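Local coordinates for protein flavodoxin (Bacteroides uniformis, PDB 4J8P) that binds flavin mononucleotide and, as a flavodoxin-family protein, probably takes part in electron transfer, at residues P68-K73 against I98-E103. Numbering follows the deposited sequence.
Sequences PALYSK and INTFIE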
loop_
_atom_site.group_PDB
_atom_site.type_symbol
_atom_site.label_atom_id
_atom_site.label_comp_id
_atom_site.label_asym_id
_atom_site.label_seq_id
_atom_site.Cartn_x
_atom_site.Cartn_y
_atom_site.Cartn_z
ATOM N N PRO A 68 3.858 2.053 -12.712
ATOM C CA PRO A 68 2.983 1.063 -13.373
ATOM C C PRO A 68 1.566 1.591 -13.466
ATOM O O PRO A 68 1.024 2.118 -12.486
ATOM C CB PRO A 68 3.051 -0.154 -12.429
ATOM C CG PRO A 68 4.424 -0.023 -11.799
ATOM C CD PRO A 68 4.562 1.458 -11.549
ATOM N N ALA A 69 0.962 1.469 -14.659
ATOM C CA ALA A 69 -0.385 2.004 -14.838
ATOM C C ALA A 69 -1.418 1.237 -14.008
ATOM O O ALA A 69 -1.266 0.028 -13.766
ATOM C CB ALA A 69 -0.767 1.963 -16.306
ATOM N N LEU A 70 -2.488 1.951 -13.597
ATOM C CA LEU A 70 -3.597 1.329 -12.873
ATOM C C LEU A 70 -4.622 0.755 -13.863
ATOM O O LEU A 70 -4.806 1.304 -14.968
ATOM C CB LEU A 70 -4.310 2.354 -11.982
ATOM C CG LEU A 70 -3.447 3.068 -10.956
ATOM C CD1 LEU A 70 -4.273 4.117 -10.196
ATOM C CD2 LEU A 70 -2.821 2.083 -10.004
ATOM N N TYR A 71 -5.399 -0.263 -13.444
ATOM C CA TYR A 71 -6.403 -0.899 -14.300
ATOM C C TYR A 71 -7.534 0.067 -14.672
ATOM O O TYR A 71 -8.024 0.029 -15.806
ATOM C CB TYR A 71 -6.956 -2.148 -13.600
ATOM C CG TYR A 71 -7.844 -3.046 -14.426
ATOM C CD1 TYR A 71 -7.320 -3.835 -15.446
ATOM C CD2 TYR A 71 -9.213 -3.137 -14.172
ATOM C CE1 TYR A 71 -8.134 -4.681 -16.199
ATOM C CE2 TYR A 71 -10.037 -3.973 -14.927
ATOM C CZ TYR A 71 -9.493 -4.745 -15.938
ATOM O OH TYR A 71 -10.274 -5.596 -16.680
ATOM N N SER A 72 -7.921 0.941 -13.716
ATOM C CA SER A 72 -8.988 1.918 -13.928
ATOM C C SER A 72 -8.636 3.241 -13.300
ATOM O O SER A 72 -7.818 3.291 -12.367
ATOM C CB SER A 72 -10.305 1.406 -13.338
ATOM O OG SER A 72 -10.743 0.206 -13.960
ATOM N N LYS A 73 -9.270 4.333 -13.799
ATOM C CA LYS A 73 -9.007 5.617 -13.189
ATOM C C LYS A 73 -9.570 5.567 -11.777
ATOM O O LYS A 73 -10.510 4.803 -11.507
ATOM C CB LYS A 73 -9.551 6.801 -14.022
ATOM C CG LYS A 73 -10.876 7.408 -13.599
ATOM C CD LYS A 73 -11.457 8.406 -14.650
ATOM C CE LYS A 73 -11.329 7.880 -16.059
ATOM N NZ LYS A 73 -12.228 8.601 -16.978
ATOM N N ILE A 98 2.291 1.822 -5.836
ATOM C CA ILE A 98 1.806 2.662 -4.721
ATOM C C ILE A 98 2.043 4.132 -5.057
ATOM O O ILE A 98 1.176 4.972 -4.773
ATOM C CB ILE A 98 2.517 2.240 -3.427
ATOM C CG1 ILE A 98 2.124 0.775 -3.067
ATOM C CG2 ILE A 98 2.196 3.260 -2.262
ATOM C CD1 ILE A 98 0.541 0.534 -2.922
ATOM N N ASN A 99 3.176 4.440 -5.707
ATOM C CA ASN A 99 3.427 5.809 -6.169
ATOM C C ASN A 99 2.380 6.188 -7.236
ATOM O O ASN A 99 1.850 7.301 -7.212
ATOM C CB ASN A 99 4.832 5.945 -6.723
ATOM C CG ASN A 99 5.879 5.611 -5.683
ATOM O OD1 ASN A 99 6.356 4.486 -5.642
ATOM N ND2 ASN A 99 6.251 6.594 -4.864
ATOM N N THR A 100 2.066 5.256 -8.169
ATOM C CA THR A 100 1.046 5.603 -9.166
ATOM C C THR A 100 -0.274 5.945 -8.480
ATOM O O THR A 100 -0.910 6.939 -8.835
ATOM C CB THR A 100 0.828 4.431 -10.131
ATOM O OG1 THR A 100 2.091 4.020 -10.638
ATOM C CG2 THR A 100 -0.090 4.835 -11.321
ATOM N N PHE A 101 -0.670 5.122 -7.492
ATOM C CA PHE A 101 -1.914 5.320 -6.769
ATOM C C PHE A 101 -1.938 6.703 -6.084
ATOM O O PHE A 101 -2.895 7.457 -6.266
ATOM C CB PHE A 101 -2.087 4.178 -5.758
ATOM C CG PHE A 101 -3.269 4.320 -4.854
ATOM C CD1 PHE A 101 -4.569 4.159 -5.344
ATOM C CD2 PHE A 101 -3.103 4.669 -3.521
ATOM C CE1 PHE A 101 -5.680 4.314 -4.496
ATOM C CE2 PHE A 101 -4.215 4.797 -2.671
ATOM C CZ PHE A 101 -5.487 4.612 -3.160
ATOM N N ILE A 102 -0.907 7.026 -5.298
ATOM C CA ILE A 102 -0.867 8.311 -4.568
ATOM C C ILE A 102 -0.900 9.487 -5.561
ATOM O O ILE A 102 -1.512 10.516 -5.294
ATOM C CB ILE A 102 0.379 8.354 -3.646
ATOM C CG1 ILE A 102 0.212 7.300 -2.539
ATOM C CG2 ILE A 102 0.649 9.768 -3.074
ATOM C CD1 ILE A 102 1.542 7.031 -1.724
ATOM N N GLU A 103 -0.234 9.311 -6.703
ATOM C CA GLU A 103 -0.159 10.368 -7.716
ATOM C C GLU A 103 -1.409 10.412 -8.593
ATOM O O GLU A 103 -1.462 11.241 -9.503
ATOM C CB GLU A 103 1.099 10.189 -8.562
ATOM C CG GLU A 103 2.337 10.472 -7.719
ATOM C CD GLU A 103 3.662 10.128 -8.367
ATOM O OE1 GLU A 103 3.684 9.906 -9.600
ATOM O OE2 GLU A 103 4.683 10.097 -7.639
#
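Thr100 reaches from helix 96-102 to the loop at Pro68, its hydroxyl OG1 giving a hydrogen bond to the carbonyl O of Pro68 at 2.9 Å. The bond is not an in-plane one: the angle at the carbonyl oxygen is 129°, and the donor stands 33° off the carbonyl plane. Because chi1 is -52°, OG1 sits beside the backbone N of Thr100, where it also makes a weak hydrogen bond with the carbonyl O of Arg96, one turn earlier. The methyl CG2, anti to that same N, faces the loop as well and lies 3.2 Å from Pro68 O, a close approach for a carbon. Threonine suits this place, because its beta-branch carries a hydroxyl and a methyl on one short side chain. Pro68 has no N-H to give, and its ring carbon CD rests 3.7 Å from OG1 of Thr100. This is an outer layer of the alpha/beta flavodoxin fold: helix 96-102 packs against the parallel sheet, where Phe101 and Ile102 touch Ile85 of strand 80-88, while segment 68-73 lies over the outer side of the helix, in the loop that leads to that strand. Leu70 supplies the apolar half of the contact. Its CB is directed toward the helix, and the side chain runs past Thr100 in the opposite sense, bringing CG to 3.8 Å from Thr100 CG2. Its methyl CD1 lies loosely against the helix backbone, 4.3 Å from Phe101 CA, with the ring of Phe101 farther off. Leu70 also packs on Ile97. A valine in place of Thr100 would probably leave the Pro68 carbonyl without its hydroxyl donor and set a methyl against that oxygen. The backbone of the loop is held separately, through hydrogen bonds of Ala69 with Ala40 and of Tyr71 with Gln38.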